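DTDP-glucose 4,6-dehydratase (Klebsiella pneumoniae, PDB 5U4Q) binds NAD and probably converts dTDP-glucose to a 4-keto-6-deoxy sugar by NAD-dependent dehydration. Local coordinates at residues A[18-23]-A[227-231]; A[121-125]-A[233-238]; A[198-203]-A[278-284]; A[237-241]-A[254-259]. One frame throughout, in Å; residues are numbered along the deposited sequence. Where two conformers were deposited one is given.

Interaction 1. Residues A[18-23]-A[227-231]; sequences HIAQRL and VEAVV
Ile-19 and Val-227 mark the place where two helices come nearest, their CA atoms 5.9 Å apart. The short axes of 18-23 and 227-231 approach to 10.0 Å and cross at -67°, steeply enough that each helix offers the other only a few side chains. Val-227 is the central wedge, and its two methyls divide the work. CG1, which stands anti to its own backbone N (chi1 168°), leans on CB of Arg-22 at 3.6 Å, while CG2 faces His-18 CB and the CD1 methyl of Ile-19. That same CD1 also meets Val-230 CG1 at 3.8 Å, the two side chains crossing nearly at right angles. A turn further on, Val-231 CG2 packs against CG of Arg-22 and the CD2 branch of Leu-23.

Beyond this apolar layer Arg-22 reaches across to Glu-228. In the conformer given, one of two, both terminal nitrogens grip a single oxygen end-on: NH1 lies 2.8 Å from Glu-228 OE1, and NH2 reaches the same atom. OE1 lies in the guanidinium plane, whereas both nitrogens meet it on the syn side from one face of the carboxylate. The salt bridge runs on from Arg-22 NE to Glu-26 and from Glu-228 OE2 to Arg-232. His-18 points its NE2 instead to the carbonyl of Pro-187. Ile-19 and Val-230 both rest on Ile-83 of strand 81-84, as expected of neighbouring helices layered on one side of a Rossmann sheet, where helix 14-25 begins within the glycine-rich TGxxGxxG motif of the NAD-binding fold.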
loop_
_atom_site.group_PDB
_atom_site.type_symbol
_atom_site.label_atom_id
_atom_site.label_comp_id
_atom_site.label_asym_id
_atom_site.label_seq_id
_atom_site.Cartn_x
_atom_site.Cartn_y
_atom_site.Cartn_z
ATOM N N HIS A 18 -13.978 -14.957 17.091
ATOM C CA HIS A 18 -13.791 -14.696 18.496
ATOM C C HIS A 18 -14.144 -13.286 18.939
ATOM O O HIS A 18 -14.714 -13.104 20.027
ATOM C CB HIS A 18 -12.350 -15.041 18.926
ATOM C CG HIS A 18 -12.068 -16.502 19.003
ATOM N ND1 HIS A 18 -12.238 -17.243 20.155
ATOM C CD2 HIS A 18 -11.584 -17.354 18.070
ATOM C CE1 HIS A 18 -11.856 -18.489 19.920
ATOM N NE2 HIS A 18 -11.468 -18.587 18.667
ATOM N N ILE A 19 -13.846 -12.300 18.097
ATOM C CA ILE A 19 -14.179 -10.922 18.422
ATOM C C ILE A 19 -15.705 -10.768 18.405
ATOM O O ILE A 19 -16.279 -10.226 19.341
ATOM C CB ILE A 19 -13.514 -9.914 17.455
ATOM C CG1 ILE A 19 -11.979 -9.994 17.556
ATOM C CG2 ILE A 19 -14.004 -8.490 17.730
ATOM C CD1 ILE A 19 -11.428 -9.724 18.898
ATOM N N ALA A 20 -16.350 -11.286 17.360
ATOM C CA ALA A 20 -17.827 -11.181 17.297
ATOM C C ALA A 20 -18.473 -11.867 18.504
ATOM O O ALA A 20 -19.394 -11.332 19.125
ATOM C CB ALA A 20 -18.324 -11.804 16.031
ATOM N N GLN A 21 -17.993 -13.063 18.852
ATOM C CA GLN A 21 -18.565 -13.798 19.980
ATOM C C GLN A 21 -18.446 -12.990 21.298
ATOM O O GLN A 21 -19.392 -12.909 22.090
ATOM C CB GLN A 21 -17.860 -15.157 20.109
ATOM C CG GLN A 21 -18.358 -16.025 21.245
ATOM C CD GLN A 21 -17.597 -17.326 21.292
ATOM O OE1 GLN A 21 -16.348 -17.349 21.502
ATOM N NE2 GLN A 21 -18.306 -18.407 21.083
ATOM N N ARG A 22 -17.280 -12.399 21.530
ATOM C CA ARG A 22 -17.067 -11.616 22.738
ATOM C C ARG A 22 -17.985 -10.393 22.773
ATOM O O ARG A 22 -18.576 -10.071 23.808
ATOM C CB ARG A 22 -15.594 -11.215 22.855
ATOM C CG ARG A 22 -15.269 -10.298 24.006
ATOM C CD ARG A 22 -15.535 -10.896 25.385
ATOM N NE ARG A 22 -15.245 -9.896 26.407
ATOM C CZ ARG A 22 -14.038 -9.668 26.933
ATOM N NH1 ARG A 22 -12.991 -10.395 26.573
ATOM N NH2 ARG A 22 -13.881 -8.709 27.827
ATOM N N LEU A 23 -18.120 -9.719 21.637
ATOM C CA LEU A 23 -18.940 -8.504 21.592
ATOM C C LEU A 23 -20.402 -8.859 21.835
ATOM O O LEU A 23 -21.113 -8.127 22.527
ATOM C CB LEU A 23 -18.772 -7.745 20.281
ATOM C CG LEU A 23 -17.383 -7.122 20.027
ATOM C CD1 LEU A 23 -17.256 -6.651 18.593
ATOM C CD2 LEU A 23 -17.100 -6.001 21.020
ATOM N N VAL A 227 -8.251 -11.265 22.070
ATOM C CA VAL A 227 -9.633 -10.772 22.147
ATOM C C VAL A 227 -9.772 -9.704 23.229
ATOM O O VAL A 227 -10.364 -8.650 22.986
ATOM C CB VAL A 227 -10.614 -11.920 22.414
ATOM C CG1 VAL A 227 -12.001 -11.394 22.797
ATOM C CG2 VAL A 227 -10.700 -12.843 21.218
ATOM N N GLU A 228 -9.212 -9.950 24.403
ATOM C CA GLU A 228 -9.307 -8.977 25.491
ATOM C C GLU A 228 -8.687 -7.649 25.061
ATOM O O GLU A 228 -9.286 -6.592 25.287
ATOM C CB GLU A 228 -8.624 -9.520 26.754
ATOM C CG GLU A 228 -8.749 -8.613 27.963
ATOM C CD GLU A 228 -10.183 -8.386 28.400
ATOM O OE1 GLU A 228 -11.016 -9.295 28.240
ATOM O OE2 GLU A 228 -10.466 -7.291 28.943
ATOM N N ALA A 229 -7.512 -7.705 24.435
ATOM C CA ALA A 229 -6.837 -6.474 23.992
ATOM C C ALA A 229 -7.631 -5.721 22.933
ATOM O O ALA A 229 -7.780 -4.488 22.985
ATOM C CB ALA A 229 -5.473 -6.805 23.447
ATOM N N VAL A 230 -8.114 -6.444 21.941
ATOM C CA VAL A 230 -8.847 -5.805 20.862
ATOM C C VAL A 230 -10.121 -5.164 21.369
ATOM O O VAL A 230 -10.463 -4.060 20.958
ATOM C CB VAL A 230 -9.141 -6.814 19.733
ATOM C CG1 VAL A 230 -10.063 -6.236 18.670
ATOM C CG2 VAL A 230 -7.840 -7.293 19.115
ATOM N N VAL A 231 -10.853 -5.852 22.239
ATOM C CA VAL A 231 -12.115 -5.292 22.725
ATOM C C VAL A 231 -11.830 -4.029 23.568
ATOM O O VAL A 231 -12.584 -3.038 23.464
ATOM C CB VAL A 231 -13.000 -6.362 23.404
ATOM C CG1 VAL A 231 -14.214 -5.721 24.062
ATOM C CG2 VAL A 231 -13.431 -7.408 22.373
#

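Interaction 2. Residues A[121-125]-A[233-238]; sequences VKHLV and VLDVIP
His-123 set against the backbone of 233-238 makes this a mixed contact, one hydrogen bond in apolar packing, on strand 123-129 between strands 81-84 and 176-185. The ring's ND1 donates to the carbonyl oxygen of Leu-234 over 2.9 Å, nearly straight at 168°. The acceptor lies in the ring plane, but seen from the carbonyl the donor stands well above the C=O plane. With CG anti to the backbone N (chi1 -168°), the imidazole is carried out from its own chain toward that backbone. Its CE1 sits 3.2 Å from Val-233 O and 3.1 Å from Val-236 O, so three carbonyls gather around this side of the ring; NE2 is taken up by Thr-177 OG1 on the adjoining strand.

In this Rossmann-type parallel sheet, helix 223-234 covers the surface of strand 123-129. The imidazole is held flat between Val-125 CG2, over one face, and Ile-237 CA over the opposite one. Pro-238 CD presses obliquely on NE2 at 3.4 Å. Deeper in, Val-125 CG2 meets the Leu-234 CD2 methyl at 3.6 Å and, less closely, Val-233 CG1. At the outer margin Ile-237 CG2 lies against the backbone oxygen of Lys-122.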
loop_
_atom_site.group_PDB
_atom_site.type_symbol
_atom_site.label_atom_id
_atom_site.label_comp_id
_atom_site.label_asym_id
_atom_site.label_seq_id
_atom_site.Cartn_x
_atom_site.Cartn_y
_atom_site.Cartn_z
ATOM N N VAL A 121 -18.501 6.682 11.038
ATOM C CA VAL A 121 -18.115 5.651 12.018
ATOM C C VAL A 121 -17.171 6.261 13.059
ATOM O O VAL A 121 -16.211 6.979 12.712
ATOM C CB VAL A 121 -17.487 4.453 11.300
ATOM C CG1 VAL A 121 -16.729 3.542 12.273
ATOM C CG2 VAL A 121 -18.570 3.696 10.559
ATOM N N LYS A 122 -17.447 6.000 14.338
ATOM C CA LYS A 122 -16.686 6.654 15.408
ATOM C C LYS A 122 -15.309 6.073 15.697
ATOM O O LYS A 122 -14.479 6.752 16.302
ATOM C CB LYS A 122 -17.523 6.746 16.678
ATOM C CG LYS A 122 -18.725 7.657 16.483
ATOM C CD LYS A 122 -19.412 8.029 17.782
ATOM C CE LYS A 122 -20.443 9.138 17.561
ATOM N NZ LYS A 122 -21.605 8.681 16.756
ATOM N N HIS A 123 -15.075 4.817 15.296
ATOM C CA HIS A 123 -13.755 4.211 15.476
ATOM C C HIS A 123 -13.621 3.018 14.543
ATOM O O HIS A 123 -14.509 2.144 14.519
ATOM C CB HIS A 123 -13.521 3.753 16.915
ATOM C CG HIS A 123 -12.103 3.384 17.228
ATOM N ND1 HIS A 123 -11.755 2.683 18.359
ATOM C CD2 HIS A 123 -10.941 3.657 16.583
ATOM C CE1 HIS A 123 -10.438 2.547 18.396
ATOM N NE2 HIS A 123 -9.926 3.101 17.317
ATOM N N LEU A 124 -12.535 3.006 13.774
ATOM C CA LEU A 124 -12.178 1.878 12.910
ATOM C C LEU A 124 -10.904 1.273 13.448
ATOM O O LEU A 124 -9.865 1.933 13.507
ATOM C CB LEU A 124 -11.878 2.331 11.494
ATOM C CG LEU A 124 -11.260 1.275 10.558
ATOM C CD1 LEU A 124 -12.194 0.098 10.328
ATOM C CD2 LEU A 124 -10.860 1.948 9.259
ATOM N N VAL A 125 -10.999 0.001 13.842
ATOM C CA VAL A 125 -9.859 -0.791 14.262
ATOM C C VAL A 125 -9.624 -1.782 13.140
ATOM O O VAL A 125 -10.576 -2.361 12.629
ATOM C CB VAL A 125 -10.104 -1.513 15.594
ATOM C CG1 VAL A 125 -8.906 -2.385 15.984
ATOM C CG2 VAL A 125 -10.369 -0.507 16.697
ATOM N N VAL A 233 -9.163 -1.992 23.067
ATOM C CA VAL A 233 -8.741 -0.993 22.083
ATOM C C VAL A 233 -9.920 -0.361 21.364
ATOM O O VAL A 233 -9.886 0.839 21.082
ATOM C CB VAL A 233 -7.750 -1.570 21.044
ATOM C CG1 VAL A 233 -7.552 -0.635 19.842
ATOM C CG2 VAL A 233 -6.422 -1.858 21.703
ATOM N N LEU A 234 -10.944 -1.151 21.053
ATOM C CA LEU A 234 -12.128 -0.641 20.357
ATOM C C LEU A 234 -12.737 0.532 21.134
ATOM O O LEU A 234 -13.316 1.439 20.507
ATOM C CB LEU A 234 -13.172 -1.769 20.116
ATOM C CG LEU A 234 -12.999 -2.582 18.812
ATOM C CD1 LEU A 234 -13.670 -3.951 18.892
ATOM C CD2 LEU A 234 -13.543 -1.809 17.611
ATOM N N ASP A 235 -12.579 0.534 22.461
ATOM C CA ASP A 235 -13.132 1.592 23.332
ATOM C C ASP A 235 -12.199 2.774 23.557
ATOM O O ASP A 235 -12.610 3.740 24.211
ATOM C CB ASP A 235 -13.508 1.043 24.728
ATOM C CG ASP A 235 -14.738 0.191 24.742
ATOM O OD1 ASP A 235 -15.542 0.197 23.789
ATOM O OD2 ASP A 235 -14.916 -0.478 25.791
ATOM N N VAL A 236 -10.969 2.726 23.041
ATOM C CA VAL A 236 -10.032 3.826 23.207
ATOM C C VAL A 236 -9.959 4.518 21.858
ATOM O O VAL A 236 -9.329 4.016 20.933
ATOM C CB VAL A 236 -8.641 3.364 23.684
ATOM C CG1 VAL A 236 -7.708 4.557 23.794
ATOM C CG2 VAL A 236 -8.737 2.649 25.034
ATOM N N ILE A 237 -10.627 5.656 21.747
ATOM C CA ILE A 237 -10.754 6.376 20.477
ATOM C C ILE A 237 -9.621 7.402 20.294
ATOM O O ILE A 237 -9.495 8.332 21.094
ATOM C CB ILE A 237 -12.128 7.040 20.381
ATOM C CG1 ILE A 237 -13.223 5.954 20.479
ATOM C CG2 ILE A 237 -12.237 7.835 19.075
ATOM C CD1 ILE A 237 -14.633 6.461 20.364
ATOM N N PRO A 238 -8.780 7.243 19.257
ATOM C CA PRO A 238 -7.689 8.201 19.068
ATOM C C PRO A 238 -8.193 9.611 18.835
ATOM O O PRO A 238 -9.243 9.785 18.261
ATOM C CB PRO A 238 -6.981 7.687 17.805
ATOM C CG PRO A 238 -7.274 6.230 17.810
ATOM C CD PRO A 238 -8.692 6.154 18.265
#

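Interaction 3. Residues A[198-203]-A[278-284]; sequences FTKAML and LEEALGM
Bent at its last torsion (chi3 73°), Met-202 swings its CE methyl into the groove between Glu-279 and Leu-282, while Met-284, with CG lodged between its backbone N and carbonyl carbon (chi1 69°), comes back past it in the opposite direction. Both are selenomethionines. The contact joins helix 194-203 to helix 271-282 in the smaller lobe of the extended short-chain dehydrogenase/reductase fold, the part that in relatives receives the sugar nucleotide; helix 320-334 adds Val-328 and Phe-327 to the same apolar layer.

The short axes of 198-203 and 278-282 pass 11.2 Å apart at -56°, a spacing filled by long side chains. The CE methyl of Met-202 is 3.6 Å from Met-284 CG and 3.8 Å from Leu-282 CD1. At the other end Leu-278 divides its branches: CD1 fits against CB and the ring edge of Phe-198, and CD2 touches Thr-199 OG1, whose own bond goes back to the carbonyl of Leu-195. Met-284 can reach across because a Schellman motif ends its helix: Gly-283 has positive phi and bonds weakly to Glu-280 O. Met-284 N still bonds to Glu-279 O at 3.1 Å, and Met-284 SE lies 3.9 Å from Leu-203 CD2.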
loop_
_atom_site.group_PDB
_atom_site.type_symbol
_atom_site.label_atom_id
_atom_site.label_comp_id
_atom_site.label_asym_id
_atom_site.label_seq_id
_atom_site.Cartn_x
_atom_site.Cartn_y
_atom_site.Cartn_z
ATOM N N PHE A 198 0.778 -27.426 13.115
ATOM C CA PHE A 198 1.602 -28.527 13.667
ATOM C C PHE A 198 0.779 -29.774 13.984
ATOM O O PHE A 198 1.215 -30.901 13.735
ATOM C CB PHE A 198 2.349 -28.123 14.934
ATOM C CG PHE A 198 3.241 -26.930 14.787
ATOM C CD1 PHE A 198 4.025 -26.737 13.651
ATOM C CD2 PHE A 198 3.348 -26.009 15.833
ATOM C CE1 PHE A 198 4.851 -25.622 13.541
ATOM C CE2 PHE A 198 4.183 -24.900 15.735
ATOM C CZ PHE A 198 4.929 -24.702 14.581
ATOM N N THR A 199 -0.410 -29.589 14.552
ATOM C CA THR A 199 -1.257 -30.706 14.933
ATOM C C THR A 199 -1.688 -31.520 13.712
ATOM O O THR A 199 -1.652 -32.755 13.739
ATOM C CB THR A 199 -2.511 -30.189 15.681
ATOM O OG1 THR A 199 -2.115 -29.520 16.879
ATOM C CG2 THR A 199 -3.458 -31.321 16.019
ATOM N N LYS A 200 -2.094 -30.818 12.661
ATOM C CA LYS A 200 -2.497 -31.450 11.412
ATOM C C LYS A 200 -1.327 -32.270 10.865
ATOM O O LYS A 200 -1.485 -33.446 10.535
ATOM C CB LYS A 200 -2.936 -30.390 10.399
ATOM C CG LYS A 200 -3.609 -30.945 9.155
ATOM C CD LYS A 200 -4.169 -29.832 8.277
ATOM C CE LYS A 200 -4.888 -30.388 7.057
ATOM N NZ LYS A 200 -5.346 -29.306 6.148
ATOM N N ALA A 201 -0.153 -31.646 10.810
ATOM C CA ALA A 201 1.068 -32.301 10.296
ATOM C C ALA A 201 1.375 -33.564 11.104
ATOM O O ALA A 201 1.613 -34.639 10.529
ATOM C CB ALA A 201 2.244 -31.334 10.335
HETATM N N MSE A 202 1.319 -33.443 12.427
HETATM C CA MSE A 202 1.552 -34.578 13.335
HETATM C C MSE A 202 0.599 -35.711 13.137
HETATM O O MSE A 202 1.031 -36.868 13.015
HETATM C CB MSE A 202 1.453 -34.155 14.793
HETATM C CG MSE A 202 2.736 -33.462 15.172
HETATM SE SE MSE A 202 2.517 -32.605 16.918
HETATM C CE MSE A 202 2.553 -34.192 18.019
ATOM N N LEU A 203 -0.698 -35.414 13.085
ATOM C CA LEU A 203 -1.717 -36.464 12.931
ATOM C C LEU A 203 -1.730 -37.087 11.526
ATOM O O LEU A 203 -2.221 -38.199 11.357
ATOM C CB LEU A 203 -3.105 -35.948 13.342
ATOM C CG LEU A 203 -3.233 -35.604 14.833
ATOM C CD1 LEU A 203 -4.461 -34.743 15.102
ATOM C CD2 LEU A 203 -3.264 -36.854 15.705
ATOM N N LEU A 278 2.645 -29.972 22.556
ATOM C CA LEU A 278 1.696 -30.661 21.665
ATOM C C LEU A 278 1.914 -32.155 21.669
ATOM O O LEU A 278 0.956 -32.927 21.689
ATOM C CB LEU A 278 1.799 -30.178 20.222
ATOM C CG LEU A 278 0.957 -29.009 19.785
ATOM C CD1 LEU A 278 1.319 -28.679 18.351
ATOM C CD2 LEU A 278 -0.536 -29.320 19.895
ATOM N N GLU A 279 3.178 -32.565 21.638
ATOM C CA GLU A 279 3.499 -34.003 21.652
ATOM C C GLU A 279 2.925 -34.696 22.884
ATOM O O GLU A 279 2.342 -35.783 22.783
ATOM C CB GLU A 279 5.007 -34.190 21.546
ATOM C CG GLU A 279 5.553 -33.930 20.153
ATOM C CD GLU A 279 7.068 -34.021 20.082
ATOM O OE1 GLU A 279 7.733 -33.789 21.122
ATOM O OE2 GLU A 279 7.574 -34.322 18.987
ATOM N N GLU A 280 3.054 -34.046 24.034
ATOM C CA GLU A 280 2.530 -34.562 25.287
ATOM C C GLU A 280 1.008 -34.632 25.258
ATOM O O GLU A 280 0.421 -35.614 25.711
ATOM C CB GLU A 280 2.955 -33.673 26.449
ATOM C CG GLU A 280 2.483 -34.169 27.816
ATOM C CD GLU A 280 2.735 -33.172 28.932
ATOM O OE1 GLU A 280 3.220 -33.603 30.001
ATOM O OE2 GLU A 280 2.444 -31.960 28.749
ATOM N N ALA A 281 0.372 -33.580 24.748
ATOM C CA ALA A 281 -1.089 -33.515 24.720
ATOM C C ALA A 281 -1.708 -34.524 23.772
ATOM O O ALA A 281 -2.779 -35.051 24.043
ATOM C CB ALA A 281 -1.563 -32.102 24.352
ATOM N N LEU A 282 -1.040 -34.755 22.653
ATOM C CA LEU A 282 -1.527 -35.687 21.625
ATOM C C LEU A 282 -1.030 -37.110 21.817
ATOM O O LEU A 282 -1.496 -38.028 21.117
ATOM C CB LEU A 282 -1.142 -35.177 20.231
ATOM C CG LEU A 282 -1.779 -33.840 19.841
ATOM C CD1 LEU A 282 -1.147 -33.303 18.575
ATOM C CD2 LEU A 282 -3.290 -33.981 19.674
ATOM N N GLY A 283 -0.084 -37.290 22.740
ATOM C CA GLY A 283 0.457 -38.611 23.066
ATOM C C GLY A 283 1.299 -39.249 21.984
ATOM O O GLY A 283 1.384 -40.478 21.908
HETATM N N MSE A 284 1.928 -38.423 21.150
HETATM C CA MSE A 284 2.776 -38.917 20.074
HETATM C C MSE A 284 3.957 -38.019 19.844
HETATM O O MSE A 284 4.015 -36.913 20.381
HETATM C CB MSE A 284 1.946 -39.026 18.810
HETATM C CG MSE A 284 1.544 -37.659 18.260
HETATM SE SE MSE A 284 0.336 -37.938 16.744
HETATM C CE MSE A 284 1.625 -38.733 15.485
#

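Interaction 4. Residues A[237-241]-A[254-259]; sequences IPQAN and SSAPYR
Gln-239 to Asn-241 run antiparallel to Ser-255 to Pro-257, with CA pairs Gln-239/Pro-257 and Asn-241/Ser-255 both 4.5 Å apart. One backbone bond joins them directly: Asn-241 N gives its hydrogen to Ser-255 O at 2.9 Å, and Ser-255 CA returns a CA-H...O contact to Asn-241 O. Further along, Pro-238 CB packs on the backbone of Pro-257, while Pro-257 CB presses on Pro-238 O at 3.4 Å.

The two segments are the legs of the excursion linking helix 223-234 to strand 258-263 of the Rossmann sheet, and the return leg is shaped by two turns. Ser-254 OG accepts from Ala-256 N in an ST turn while also being bonded to His-166, and Pro-257 centres an inverse gamma turn whose Tyr-258 N to Ala-256 O bond is weak. Ser-254 and Ser-255 also pack on Leu-135 of the second subunit, so this turn region reaches the dimer contact.

Two waters link the legs further. Water 1 lies 2.8 Å from Gln-239 O and 2.7 Å from Ser-254 O. In the conformer of Arg-259 given, one of two, this water accepts from NH2 in the plane of the guanidinium, and Arg-259 NH2 also donates to Tyr-258 O, 3.0 Å away, folding back over its own strand. Water 2 takes the hydrogen of Asn-241 ND2, whose OD1 is held by Asp-243 N, and donates to Ser-254 O.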
loop_
_atom_site.group_PDB
_atom_site.type_symbol
_atom_site.label_atom_id
_atom_site.label_comp_id
_atom_site.label_asym_id
_atom_site.label_seq_id
_atom_site.Cartn_x
_atom_site.Cartn_y
_atom_site.Cartn_z
ATOM N N ILE A 237 -10.627 5.656 21.747
ATOM C CA ILE A 237 -10.754 6.376 20.477
ATOM C C ILE A 237 -9.621 7.402 20.294
ATOM O O ILE A 237 -9.495 8.332 21.094
ATOM C CB ILE A 237 -12.128 7.040 20.381
ATOM C CG1 ILE A 237 -13.223 5.954 20.479
ATOM C CG2 ILE A 237 -12.237 7.835 19.075
ATOM C CD1 ILE A 237 -14.633 6.461 20.364
ATOM N N PRO A 238 -8.780 7.243 19.257
ATOM C CA PRO A 238 -7.689 8.201 19.068
ATOM C C PRO A 238 -8.193 9.611 18.835
ATOM O O PRO A 238 -9.243 9.785 18.261
ATOM C CB PRO A 238 -6.981 7.687 17.805
ATOM C CG PRO A 238 -7.274 6.230 17.810
ATOM C CD PRO A 238 -8.692 6.154 18.265
ATOM N N GLN A 239 -7.442 10.573 19.362
ATOM C CA GLN A 239 -7.789 11.983 19.288
ATOM C C GLN A 239 -6.747 12.732 18.493
ATOM O O GLN A 239 -5.607 12.352 18.456
ATOM C CB GLN A 239 -7.839 12.559 20.697
ATOM C CG GLN A 239 -8.858 11.869 21.582
ATOM C CD GLN A 239 -10.265 12.028 21.052
ATOM O OE1 GLN A 239 -10.684 13.135 20.694
ATOM N NE2 GLN A 239 -11.007 10.928 20.982
ATOM N N ALA A 240 -7.173 13.831 17.900
ATOM C CA ALA A 240 -6.263 14.720 17.189
ATOM C C ALA A 240 -5.264 15.340 18.178
ATOM O O ALA A 240 -5.568 15.491 19.368
ATOM C CB ALA A 240 -7.047 15.801 16.507
ATOM N N ASN A 241 -4.091 15.701 17.678
ATOM C CA ASN A 241 -3.031 16.258 18.502
ATOM C C ASN A 241 -2.246 17.330 17.751
ATOM O O ASN A 241 -1.335 17.014 16.993
ATOM C CB ASN A 241 -2.076 15.147 18.921
ATOM C CG ASN A 241 -0.917 15.643 19.762
ATOM O OD1 ASN A 241 -0.879 16.810 20.185
ATOM N ND2 ASN A 241 0.048 14.758 20.007
ATOM N N SER A 254 0.343 10.472 14.851
ATOM C CA SER A 254 0.106 11.623 13.954
ATOM C C SER A 254 -0.581 12.772 14.688
ATOM O O SER A 254 -1.004 12.631 15.824
ATOM C CB SER A 254 -0.813 11.199 12.779
ATOM O OG SER A 254 -1.102 12.292 11.879
ATOM N N SER A 255 -0.698 13.919 14.025
ATOM C CA SER A 255 -1.570 14.978 14.488
ATOM C C SER A 255 -3.023 14.578 14.240
ATOM O O SER A 255 -3.939 15.084 14.884
ATOM C CB SER A 255 -1.265 16.308 13.783
ATOM O OG SER A 255 -1.174 16.128 12.380
ATOM N N ALA A 256 -3.238 13.689 13.252
ATOM C CA ALA A 256 -4.557 13.142 12.977
ATOM C C ALA A 256 -4.881 12.088 14.033
ATOM O O ALA A 256 -3.970 11.572 14.680
ATOM C CB ALA A 256 -4.555 12.500 11.608
ATOM N N PRO A 257 -6.167 11.731 14.177
ATOM C CA PRO A 257 -6.589 10.674 15.153
ATOM C C PRO A 257 -6.287 9.282 14.566
ATOM O O PRO A 257 -7.195 8.530 14.206
ATOM C CB PRO A 257 -8.093 10.933 15.309
ATOM C CG PRO A 257 -8.485 11.531 14.002
ATOM C CD PRO A 257 -7.335 12.408 13.602
ATOM N N TYR A 258 -4.997 8.981 14.508
ATOM C CA TYR A 258 -4.437 7.799 13.861
ATOM C C TYR A 258 -3.403 7.172 14.764
ATOM O O TYR A 258 -2.496 7.855 15.262
ATOM C CB TYR A 258 -3.755 8.228 12.566
ATOM C CG TYR A 258 -2.669 7.312 11.990
ATOM C CD1 TYR A 258 -2.987 6.337 11.029
ATOM C CD2 TYR A 258 -1.326 7.462 12.333
ATOM C CE1 TYR A 258 -2.005 5.522 10.489
ATOM C CE2 TYR A 258 -0.328 6.654 11.785
ATOM C CZ TYR A 258 -0.676 5.696 10.838
ATOM O OH TYR A 258 0.319 4.898 10.300
ATOM N N ARG A 259 -3.517 5.864 14.978
ATOM C CA ARG A 259 -2.540 5.133 15.788
ATOM C C ARG A 259 -2.333 3.732 15.256
ATOM O O ARG A 259 -3.270 3.125 14.728
ATOM C CB ARG A 259 -3.006 4.978 17.239
ATOM C CG ARG A 259 -2.960 6.228 18.093
ATOM C CD ARG A 259 -1.540 6.689 18.351
ATOM N NE ARG A 259 -1.544 7.772 19.330
ATOM C CZ ARG A 259 -1.901 9.022 19.060
ATOM N NH1 ARG A 259 -1.887 9.931 20.028
ATOM N NH2 ARG A 259 -2.277 9.364 17.837
HETATM O O HOH W 1 -3.029 12.098 17.506
HETATM O O HOH W 2 -0.186 12.170 18.734
#

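In the fold
From the N terminus, 18-23, 121-125 and 198-203 open interactions 1, 2 and 3 in turn. Interaction 1 closes first, when helix 223-234 brings 227-231 against helix 14-25. Interaction 2 follows within the same helix and its exit, reaching back to strand 123-129; interactions 1, 2 and 3 cross one another pairwise along the chain. Interaction 4 shares Ile-237 and Pro-238 with interaction 2 and closes a short loop leading into strand 258-263, all within the span of interaction 3, which closes last, at 278-284. Interactions 1, 2 and 4 thus tie helix, strand and loop around the Rossmann sheet, whereas interaction 3 joins two helices on the opposite side of the chain's centre from interactions 2 and 4.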